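Local coordinates for protein alpha-galactosidase (Thermus thermophilus, PDB 6LCJ) that probably hydrolyses terminal alpha-galactosyl residues, working as a thermostable alpha-galactosidase of glycoside hydrolase family 36 that assembles into hexamers, at residues E[47-55]-E[304-314]; E[419-427]-E[466-475]. All coordinates share one frame; numbering follows the deposited sequence.

How the contacts relate
Both contacts join the eight-stranded parallel barrel to an antiparallel beta region, one at each terminal part of the chain. Contact 1 ties the turn after strand 44-48 of the seven-stranded N-terminal sheet to the loop that leaves barrel strand 298-303. Contact 2 comes later along the chain: it sets helix 415-428, which runs between barrel strands 398-400 and 431-433, against the last two strands, 465-468 and 471-474. The centres of contact 1 and contact 2 are 28 Å apart and their nearest atoms about 12 Å, so they do not touch. The first is wholly buried, its centre about 8 Å from the centre of the folded chain, the second partly buried towards the periphery; the barrel thus meets beta structure at two separate places.

Contact 1 (E[47-55]-E[304-314]); sequences RHGWQSWSL and DFLYAAALPGA
At the C-terminal end of a TIM-barrel strand, where this fold carries its active site, the loop 304-314 meets W50, Q51 and W53 from the turn that follows strand 44-48 of the N-terminal beta region. W53 points its edge at the face of F305: the centroid of its six-membered ring is 4.9 Å from that of F305, the planes stand at 78°, and CH2 sits above the centre of the phenyl ring, which identifies a T-shaped stack. W53 CZ2 also lies 3.4 Å from D304 OD1, and W53 CZ3 lies 3.9 Å from Y307 CE2, both approached obliquely. Replacing F305 by an alanine would probably leave the W53 edge without the ring face it abuts, opening a gap beside D304 and giving the indole more freedom to turn. Q51 fills the angle between W53 and Y307. Its amide lies 16° from the Y307 ring plane, with Q51 NE2 3.6 Å from Y307 CD2, while its OE1 lies over one face of W53, near the rim, and takes a weak bond from the W53 backbone N. W50, with CG anti to its own N (chi1 -175°), reaches the far end of the loop. There A310 CB abuts the indole edge, 3.4 Å from W50 CZ2, and G313 CA makes a CH-pi contact over the face, 3.9 Å from the centroid of the W50 six-membered ring. G313 adopts backbone angles that call for glycine. Beyond the segments, W50 NE1 bonds E317 and Y307 OH bonds the carbonyl of A264. Helix 317-331 covers A310 through Y320, L238 of strand 238-240 packs on F305 and Y307, and D304 bonds W233 of the adjacent barrel strand 229-234.

Contact 2 (E[419-427]-E[466-475]); sequences RLQEALAHF and FRVGEEEVDY
F427 turns its CG anti to the backbone N (chi1 -174°), whereas Y475 holds its CG anti to the carbonyl carbon (chi1 -69°); the first swings a phenyl ring in front of F466 and the second carries a phenol to the backbone of helix 419-427. The F466 edge meets the F427 face in a T-shaped stack: the centroids are 5.0 Å apart, the planes are at 78°, and F466 CE2 sits over the centre of the other ring. Y475 OH donates to L420 O at 2.7 Å, in the carbonyl plane and on a lone pair. L420 O also receives the weak helical bond from L424 N, at 3.4 Å, so it is gripped twice. A423 CB packs against the hydroxyl, 3.3 Å from Y475 OH. L420 puts CD2 over the rim of one Y475 face and 3.6 Å from V473 CG1; A423 CB also meets V468 CG2 at 3.6 Å. At the solvent margin, R419 and E471 are near without forming a salt bridge: R419 NE is 4.2 Å from E471 OE1, which lies well out of the guanidinium plane, so the attraction is probably only electrostatic. The helix crosses strand 466-468 nearly perpendicularly. V458 of strand 458-462 touches F427 and V468, and L384 and L388 of helix 380-388 reach L424 and Y475 respectively. Strands 465-468 and 471-474 form a beta hairpin closed by a type II' turn with G469 at positive phi, and with strand 458-462 they make an antiparallel beta meander whose apolar face packs across a helix of the TIM barrel.

Contact 1 (E[47-55]-E[304-314])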
loop_
_atom_site.group_PDB
_atom_site.type_symbol
_atom_site.label_atom_id
_atom_site.label_comp_id
_atom_site.label_asym_id
_atom_site.label_seq_id
_atom_site.Cartn_x
_atom_site.Cartn_y
_atom_site.Cartn_z
ATOM N N ARG E 47 31.835 -0.431 14.429
ATOM C CA ARG E 47 31.185 -1.020 13.276
ATOM C C ARG E 47 32.275 -1.325 12.258
ATOM O O ARG E 47 32.757 -0.424 11.568
ATOM C CB ARG E 47 30.128 -0.062 12.737
ATOM C CG ARG E 47 29.170 -0.686 11.741
ATOM C CD ARG E 47 29.663 -0.529 10.314
ATOM N NE ARG E 47 28.721 -1.129 9.382
ATOM C CZ ARG E 47 28.967 -1.326 8.093
ATOM N NH1 ARG E 47 30.133 -0.967 7.579
ATOM N NH2 ARG E 47 28.043 -1.881 7.313
ATOM N N HIS E 48 32.684 -2.591 12.178
ATOM C CA HIS E 48 33.711 -3.006 11.224
ATOM C C HIS E 48 33.080 -3.535 9.931
ATOM O O HIS E 48 32.473 -4.612 9.915
ATOM C CB HIS E 48 34.632 -4.058 11.819
ATOM C CG HIS E 48 35.791 -4.346 10.927
ATOM N ND1 HIS E 48 35.962 -5.555 10.289
ATOM C CD2 HIS E 48 36.777 -3.535 10.473
ATOM C CE1 HIS E 48 37.031 -5.490 9.515
ATOM N NE2 HIS E 48 37.546 -4.276 9.610
ATOM N N GLY E 49 33.257 -2.797 8.840
ATOM C CA GLY E 49 32.750 -3.235 7.551
ATOM C C GLY E 49 33.504 -4.433 6.988
ATOM O O GLY E 49 34.600 -4.803 7.422
ATOM N N TRP E 50 32.893 -5.034 5.966
ATOM C CA TRP E 50 33.337 -6.337 5.478
ATOM C C TRP E 50 34.641 -6.256 4.696
ATOM O O TRP E 50 35.537 -7.082 4.892
ATOM C CB TRP E 50 32.262 -6.945 4.595
ATOM C CG TRP E 50 32.557 -8.340 4.139
ATOM C CD1 TRP E 50 33.099 -9.355 4.877
ATOM C CD2 TRP E 50 32.304 -8.876 2.841
ATOM N NE1 TRP E 50 33.196 -10.490 4.114
ATOM C CE2 TRP E 50 32.708 -10.227 2.862
ATOM C CE3 TRP E 50 31.752 -8.347 1.659
ATOM C CZ2 TRP E 50 32.591 -11.058 1.749
ATOM C CZ3 TRP E 50 31.628 -9.168 0.556
ATOM C CH2 TRP E 50 32.045 -10.513 0.604
ATOM N N GLN E 51 34.741 -5.314 3.761
ATOM C CA GLN E 51 35.839 -5.295 2.810
ATOM C C GLN E 51 36.544 -3.934 2.827
ATOM O O GLN E 51 36.189 -3.020 3.580
ATOM C CB GLN E 51 35.343 -5.676 1.397
ATOM C CG GLN E 51 34.124 -4.919 0.917
ATOM C CD GLN E 51 34.325 -4.292 -0.453
ATOM O OE1 GLN E 51 35.397 -3.751 -0.742
ATOM N NE2 GLN E 51 33.290 -4.350 -1.302
ATOM N N SER E 52 37.571 -3.824 1.980
ATOM C CA SER E 52 38.438 -2.642 1.926
ATOM C C SER E 52 37.652 -1.338 1.915
ATOM O O SER E 52 37.895 -0.451 2.738
ATOM C CB SER E 52 39.322 -2.721 0.684
ATOM O OG SER E 52 40.292 -3.745 0.829
ATOM N N TRP E 53 36.700 -1.206 0.986
ATOM C CA TRP E 53 35.955 0.036 0.814
ATOM C C TRP E 53 34.898 0.235 1.895
ATOM O O TRP E 53 34.410 1.359 2.068
ATOM C CB TRP E 53 35.310 0.070 -0.586
ATOM C CG TRP E 53 36.308 -0.220 -1.685
ATOM C CD1 TRP E 53 37.623 0.158 -1.714
ATOM C CD2 TRP E 53 36.084 -0.971 -2.884
ATOM N NE1 TRP E 53 38.225 -0.303 -2.853
ATOM C CE2 TRP E 53 37.306 -1.001 -3.592
ATOM C CE3 TRP E 53 34.971 -1.617 -3.436
ATOM C CZ2 TRP E 53 37.446 -1.657 -4.828
ATOM C CZ3 TRP E 53 35.121 -2.278 -4.677
ATOM C CH2 TRP E 53 36.342 -2.281 -5.350
ATOM N N SER E 54 34.550 -0.816 2.633
ATOM C CA SER E 54 33.458 -0.736 3.597
ATOM C C SER E 54 33.785 0.219 4.745
ATOM O O SER E 54 34.947 0.456 5.081
ATOM C CB SER E 54 33.138 -2.122 4.154
ATOM O OG SER E 54 32.596 -2.945 3.141
ATOM N N LEU E 55 32.734 0.768 5.346
ATOM C CA LEU E 55 32.908 1.672 6.471
ATOM C C LEU E 55 33.385 0.921 7.709
ATOM O O LEU E 55 32.791 -0.089 8.110
ATOM C CB LEU E 55 31.599 2.390 6.784
ATOM C CG LEU E 55 31.726 3.262 8.042
ATOM C CD1 LEU E 55 32.243 4.645 7.705
ATOM C CD2 LEU E 55 30.415 3.332 8.824
ATOM N N ASP E 304 42.068 -6.816 -7.401
ATOM C CA ASP E 304 41.042 -5.867 -7.032
ATOM C C ASP E 304 39.674 -6.528 -7.081
ATOM O O ASP E 304 39.502 -7.588 -7.691
ATOM C CB ASP E 304 41.068 -4.658 -7.965
ATOM C CG ASP E 304 40.583 -3.376 -7.295
ATOM O OD1 ASP E 304 39.948 -3.422 -6.207
ATOM O OD2 ASP E 304 40.848 -2.311 -7.890
ATOM N N PHE E 305 38.701 -5.871 -6.431
ATOM C CA PHE E 305 37.317 -6.325 -6.405
ATOM C C PHE E 305 37.223 -7.750 -5.893
ATOM O O PHE E 305 36.407 -8.534 -6.373
ATOM C CB PHE E 305 36.666 -6.218 -7.788
ATOM C CG PHE E 305 36.443 -4.809 -8.244
ATOM C CD1 PHE E 305 37.496 -4.049 -8.737
ATOM C CD2 PHE E 305 35.182 -4.238 -8.171
ATOM C CE1 PHE E 305 37.295 -2.735 -9.155
ATOM C CE2 PHE E 305 34.970 -2.923 -8.589
ATOM C CZ PHE E 305 36.029 -2.173 -9.083
ATOM N N LEU E 306 38.075 -8.093 -4.929
ATOM C CA LEU E 306 38.146 -9.452 -4.423
ATOM C C LEU E 306 36.928 -9.843 -3.596
ATOM O O LEU E 306 36.755 -11.035 -3.311
ATOM C CB LEU E 306 39.420 -9.628 -3.596
ATOM C CG LEU E 306 40.778 -9.581 -4.324
ATOM C CD1 LEU E 306 41.904 -9.746 -3.310
ATOM C CD2 LEU E 306 40.857 -10.645 -5.379
ATOM N N TYR E 307 36.083 -8.878 -3.201
ATOM C CA TYR E 307 34.790 -9.231 -2.619
ATOM C C TYR E 307 33.976 -10.135 -3.556
ATOM O O TYR E 307 33.142 -10.922 -3.090
ATOM C CB TYR E 307 33.992 -7.958 -2.284
ATOM C CG TYR E 307 33.412 -7.301 -3.520
ATOM C CD1 TYR E 307 32.169 -7.671 -4.017
ATOM C CD2 TYR E 307 34.123 -6.335 -4.207
ATOM C CE1 TYR E 307 31.658 -7.099 -5.159
ATOM C CE2 TYR E 307 33.612 -5.757 -5.350
ATOM C CZ TYR E 307 32.388 -6.143 -5.820
ATOM O OH TYR E 307 31.901 -5.568 -6.959
ATOM N N ALA E 308 34.172 -10.017 -4.873
ATOM C CA ALA E 308 33.386 -10.837 -5.788
ATOM C C ALA E 308 33.589 -12.323 -5.528
ATOM O O ALA E 308 32.662 -13.118 -5.715
ATOM C CB ALA E 308 33.728 -10.495 -7.234
ATOM N N ALA E 309 34.778 -12.717 -5.073
ATOM C CA ALA E 309 35.051 -14.117 -4.793
ATOM C C ALA E 309 34.425 -14.604 -3.488
ATOM O O ALA E 309 34.451 -15.815 -3.218
ATOM C CB ALA E 309 36.559 -14.348 -4.755
ATOM N N ALA E 310 33.874 -13.703 -2.670
ATOM C CA ALA E 310 33.351 -14.069 -1.358
ATOM C C ALA E 310 31.863 -13.777 -1.221
ATOM O O ALA E 310 31.320 -13.875 -0.116
ATOM C CB ALA E 310 34.136 -13.363 -0.250
ATOM N N LEU E 311 31.180 -13.446 -2.303
ATOM C CA LEU E 311 29.745 -13.258 -2.205
ATOM C C LEU E 311 29.076 -14.557 -1.740
ATOM O O LEU E 311 29.562 -15.659 -2.021
ATOM C CB LEU E 311 29.188 -12.785 -3.547
ATOM C CG LEU E 311 29.608 -11.322 -3.783
ATOM C CD1 LEU E 311 29.450 -10.901 -5.241
ATOM C CD2 LEU E 311 28.874 -10.342 -2.838
ATOM N N PRO E 312 27.966 -14.464 -0.997
ATOM C CA PRO E 312 27.199 -13.262 -0.662
ATOM C C PRO E 312 27.585 -12.600 0.646
ATOM O O PRO E 312 26.770 -11.892 1.206
ATOM C CB PRO E 312 25.761 -13.798 -0.567
ATOM C CG PRO E 312 25.906 -15.274 -0.224
ATOM C CD PRO E 312 27.370 -15.658 -0.371
ATOM N N GLY E 313 28.796 -12.809 1.136
ATOM C CA GLY E 313 29.185 -12.171 2.374
ATOM C C GLY E 313 29.905 -13.142 3.269
ATOM O O GLY E 313 30.659 -13.989 2.772
ATOM N N ALA E 314 29.660 -13.051 4.583
ATOM C CA ALA E 314 30.331 -13.931 5.539
ATOM C C ALA E 314 30.248 -15.393 5.121
ATOM O O ALA E 314 31.190 -16.159 5.360
ATOM C CB ALA E 314 29.733 -13.752 6.937
#

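Contact 2 (E[419-427]-E[466-475])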
loop_
_atom_site.group_PDB
_atom_site.type_symbol
_atom_site.label_atom_id
_atom_site.label_comp_id
_atom_site.label_asym_id
_atom_site.label_seq_id
_atom_site.Cartn_x
_atom_site.Cartn_y
_atom_site.Cartn_z
ATOM N N ARG E 419 48.106 16.670 3.549
ATOM C CA ARG E 419 49.043 16.307 4.603
ATOM C C ARG E 419 48.487 15.214 5.510
ATOM O O ARG E 419 49.253 14.404 6.048
ATOM C CB ARG E 419 49.393 17.558 5.405
ATOM C CG ARG E 419 50.290 17.329 6.605
ATOM C CD ARG E 419 51.025 18.618 6.998
ATOM N NE ARG E 419 52.154 18.937 6.112
ATOM C CZ ARG E 419 52.129 19.885 5.170
ATOM N NH1 ARG E 419 51.027 20.610 4.974
ATOM N NH2 ARG E 419 53.210 20.109 4.422
ATOM N N LEU E 420 47.167 15.180 5.708
ATOM C CA LEU E 420 46.566 14.096 6.485
ATOM C C LEU E 420 46.832 12.736 5.842
ATOM O O LEU E 420 47.158 11.762 6.533
ATOM C CB LEU E 420 45.061 14.321 6.623
ATOM C CG LEU E 420 44.584 15.632 7.240
ATOM C CD1 LEU E 420 43.068 15.656 7.226
ATOM C CD2 LEU E 420 45.111 15.779 8.640
ATOM N N GLN E 421 46.679 12.655 4.516
ATOM C CA GLN E 421 46.965 11.425 3.801
ATOM C C GLN E 421 48.452 11.091 3.859
ATOM O O GLN E 421 48.826 9.944 4.122
ATOM C CB GLN E 421 46.459 11.555 2.355
ATOM C CG GLN E 421 46.619 10.327 1.444
ATOM C CD GLN E 421 45.876 9.102 1.939
ATOM O OE1 GLN E 421 45.146 9.158 2.932
ATOM N NE2 GLN E 421 46.042 7.978 1.229
ATOM N N GLU E 422 49.314 12.078 3.646
ATOM C CA GLU E 422 50.749 11.818 3.698
ATOM C C GLU E 422 51.173 11.246 5.050
ATOM O O GLU E 422 52.018 10.343 5.113
ATOM C CB GLU E 422 51.515 13.098 3.393
ATOM C CG GLU E 422 52.973 12.874 3.112
ATOM C CD GLU E 422 53.769 14.143 3.246
ATOM O OE1 GLU E 422 53.814 14.904 2.260
ATOM O OE2 GLU E 422 54.349 14.389 4.331
ATOM N N ALA E 423 50.592 11.754 6.142
ATOM C CA ALA E 423 50.969 11.286 7.475
ATOM C C ALA E 423 50.623 9.812 7.677
ATOM O O ALA E 423 51.381 9.074 8.318
ATOM C CB ALA E 423 50.291 12.146 8.540
ATOM N N LEU E 424 49.483 9.363 7.140
ATOM C CA LEU E 424 49.123 7.952 7.265
ATOM C C LEU E 424 50.045 7.047 6.452
ATOM O O LEU E 424 50.285 5.904 6.855
ATOM C CB LEU E 424 47.667 7.730 6.853
ATOM C CG LEU E 424 46.602 8.190 7.855
ATOM C CD1 LEU E 424 45.288 7.514 7.551
ATOM C CD2 LEU E 424 47.021 7.927 9.284
ATOM N N ALA E 425 50.572 7.522 5.318
ATOM C CA ALA E 425 51.603 6.759 4.615
ATOM C C ALA E 425 52.870 6.626 5.459
ATOM O O ALA E 425 53.481 5.554 5.514
ATOM C CB ALA E 425 51.933 7.411 3.271
ATOM N N HIS E 426 53.286 7.702 6.126
ATOM C CA HIS E 426 54.438 7.594 7.016
ATOM C C HIS E 426 54.164 6.604 8.141
ATOM O O HIS E 426 55.008 5.764 8.453
ATOM C CB HIS E 426 54.802 8.958 7.590
ATOM C CG HIS E 426 55.494 9.867 6.625
ATOM N ND1 HIS E 426 56.604 9.483 5.908
ATOM C CD2 HIS E 426 55.250 11.156 6.284
ATOM C CE1 HIS E 426 57.006 10.490 5.153
ATOM N NE2 HIS E 426 56.205 11.518 5.366
ATOM N N PHE E 427 52.978 6.665 8.744
ATOM C CA PHE E 427 52.683 5.772 9.859
ATOM C C PHE E 427 52.669 4.305 9.421
ATOM O O PHE E 427 53.243 3.442 10.085
ATOM C CB PHE E 427 51.356 6.162 10.497
ATOM C CG PHE E 427 51.034 5.391 11.744
ATOM C CD1 PHE E 427 51.628 5.718 12.952
ATOM C CD2 PHE E 427 50.133 4.338 11.712
ATOM C CE1 PHE E 427 51.325 5.018 14.105
ATOM C CE2 PHE E 427 49.827 3.637 12.866
ATOM C CZ PHE E 427 50.431 3.975 14.058
ATOM N N PHE E 466 48.272 11.847 15.929
ATOM C CA PHE E 466 49.587 11.294 15.682
ATOM C C PHE E 466 50.616 12.399 15.836
ATOM O O PHE E 466 50.299 13.591 15.757
ATOM C CB PHE E 466 49.679 10.671 14.288
ATOM C CG PHE E 466 48.686 9.570 14.058
ATOM C CD1 PHE E 466 47.331 9.849 13.937
ATOM C CD2 PHE E 466 49.103 8.256 13.969
ATOM C CE1 PHE E 466 46.416 8.843 13.747
ATOM C CE2 PHE E 466 48.190 7.246 13.763
ATOM C CZ PHE E 466 46.843 7.538 13.658
ATOM N N ARG E 467 51.844 11.990 16.090
ATOM C CA ARG E 467 52.984 12.887 16.036
ATOM C C ARG E 467 53.857 12.399 14.896
ATOM O O ARG E 467 54.451 11.320 14.985
ATOM C CB ARG E 467 53.741 12.924 17.360
ATOM C CG ARG E 467 54.389 14.276 17.617
ATOM C CD ARG E 467 54.646 14.530 19.097
ATOM N NE ARG E 467 55.975 14.079 19.512
ATOM C CZ ARG E 467 57.118 14.644 19.123
ATOM N NH1 ARG E 467 57.108 15.690 18.300
ATOM N NH2 ARG E 467 58.277 14.165 19.561
ATOM N N VAL E 468 53.900 13.179 13.820
ATOM C CA VAL E 468 54.661 12.862 12.615
ATOM C C VAL E 468 55.894 13.748 12.619
ATOM O O VAL E 468 55.776 14.981 12.583
ATOM C CB VAL E 468 53.828 13.072 11.339
ATOM C CG1 VAL E 468 54.590 12.585 10.111
ATOM C CG2 VAL E 468 52.485 12.360 11.449
ATOM N N GLY E 469 57.074 13.122 12.659
ATOM C CA GLY E 469 58.292 13.828 13.010
ATOM C C GLY E 469 58.068 14.632 14.275
ATOM O O GLY E 469 57.723 14.071 15.321
ATOM N N GLU E 470 58.197 15.955 14.176
ATOM C CA GLU E 470 58.019 16.851 15.312
ATOM C C GLU E 470 56.667 17.556 15.320
ATOM O O GLU E 470 56.429 18.399 16.195
ATOM C CB GLU E 470 59.141 17.889 15.324
ATOM C CG GLU E 470 60.549 17.289 15.302
ATOM C CD GLU E 470 60.906 16.551 16.591
ATOM O OE1 GLU E 470 60.207 16.727 17.617
ATOM O OE2 GLU E 470 61.899 15.794 16.582
ATOM N N GLU E 471 55.777 17.221 14.387
ATOM C CA GLU E 471 54.499 17.898 14.207
ATOM C C GLU E 471 53.354 16.990 14.635
ATOM O O GLU E 471 53.348 15.795 14.322
ATOM C CB GLU E 471 54.320 18.315 12.734
ATOM C CG GLU E 471 52.923 18.794 12.340
ATOM C CD GLU E 471 52.700 18.804 10.824
ATOM O OE1 GLU E 471 53.614 18.399 10.065
ATOM O OE2 GLU E 471 51.606 19.222 10.387
ATOM N N GLU E 472 52.375 17.558 15.334
ATOM C CA GLU E 472 51.203 16.807 15.764
ATOM C C GLU E 472 50.064 16.975 14.761
ATOM O O GLU E 472 49.709 18.100 14.403
ATOM C CB GLU E 472 50.759 17.262 17.152
ATOM C CG GLU E 472 49.305 16.952 17.470
ATOM C CD GLU E 472 49.026 16.920 18.960
ATOM O OE1 GLU E 472 49.993 16.967 19.756
ATOM O OE2 GLU E 472 47.837 16.847 19.337
ATOM N N VAL E 473 49.480 15.855 14.327
ATOM C CA VAL E 473 48.396 15.835 13.344
ATOM C C VAL E 473 47.129 15.331 14.024
ATOM O O VAL E 473 47.127 14.249 14.625
ATOM C CB VAL E 473 48.748 14.953 12.133
ATOM C CG1 VAL E 473 47.788 15.208 10.978
ATOM C CG2 VAL E 473 50.195 15.178 11.702
ATOM N N ASP E 474 46.053 16.102 13.908
ATOM C CA ASP E 474 44.778 15.808 14.556
ATOM C C ASP E 474 43.748 15.450 13.487
ATOM O O ASP E 474 43.521 16.224 12.553
ATOM C CB ASP E 474 44.313 17.008 15.386
ATOM C CG ASP E 474 43.103 16.697 16.261
ATOM O OD1 ASP E 474 42.707 15.518 16.356
ATOM O OD2 ASP E 474 42.550 17.644 16.870
ATOM N N TYR E 475 43.126 14.280 13.626
ATOM C CA TYR E 475 42.137 13.813 12.664
ATOM C C TYR E 475 40.707 13.876 13.179
ATOM O O TYR E 475 39.779 13.737 12.374
ATOM C CB TYR E 475 42.422 12.360 12.244
ATOM C CG TYR E 475 43.667 12.137 11.414
ATOM C CD1 TYR E 475 44.903 11.977 12.027
ATOM C CD2 TYR E 475 43.600 12.037 10.023
ATOM C CE1 TYR E 475 46.041 11.759 11.293
ATOM C CE2 TYR E 475 44.740 11.810 9.273
ATOM C CZ TYR E 475 45.964 11.668 9.921
ATOM O OH TYR E 475 47.124 11.447 9.213
#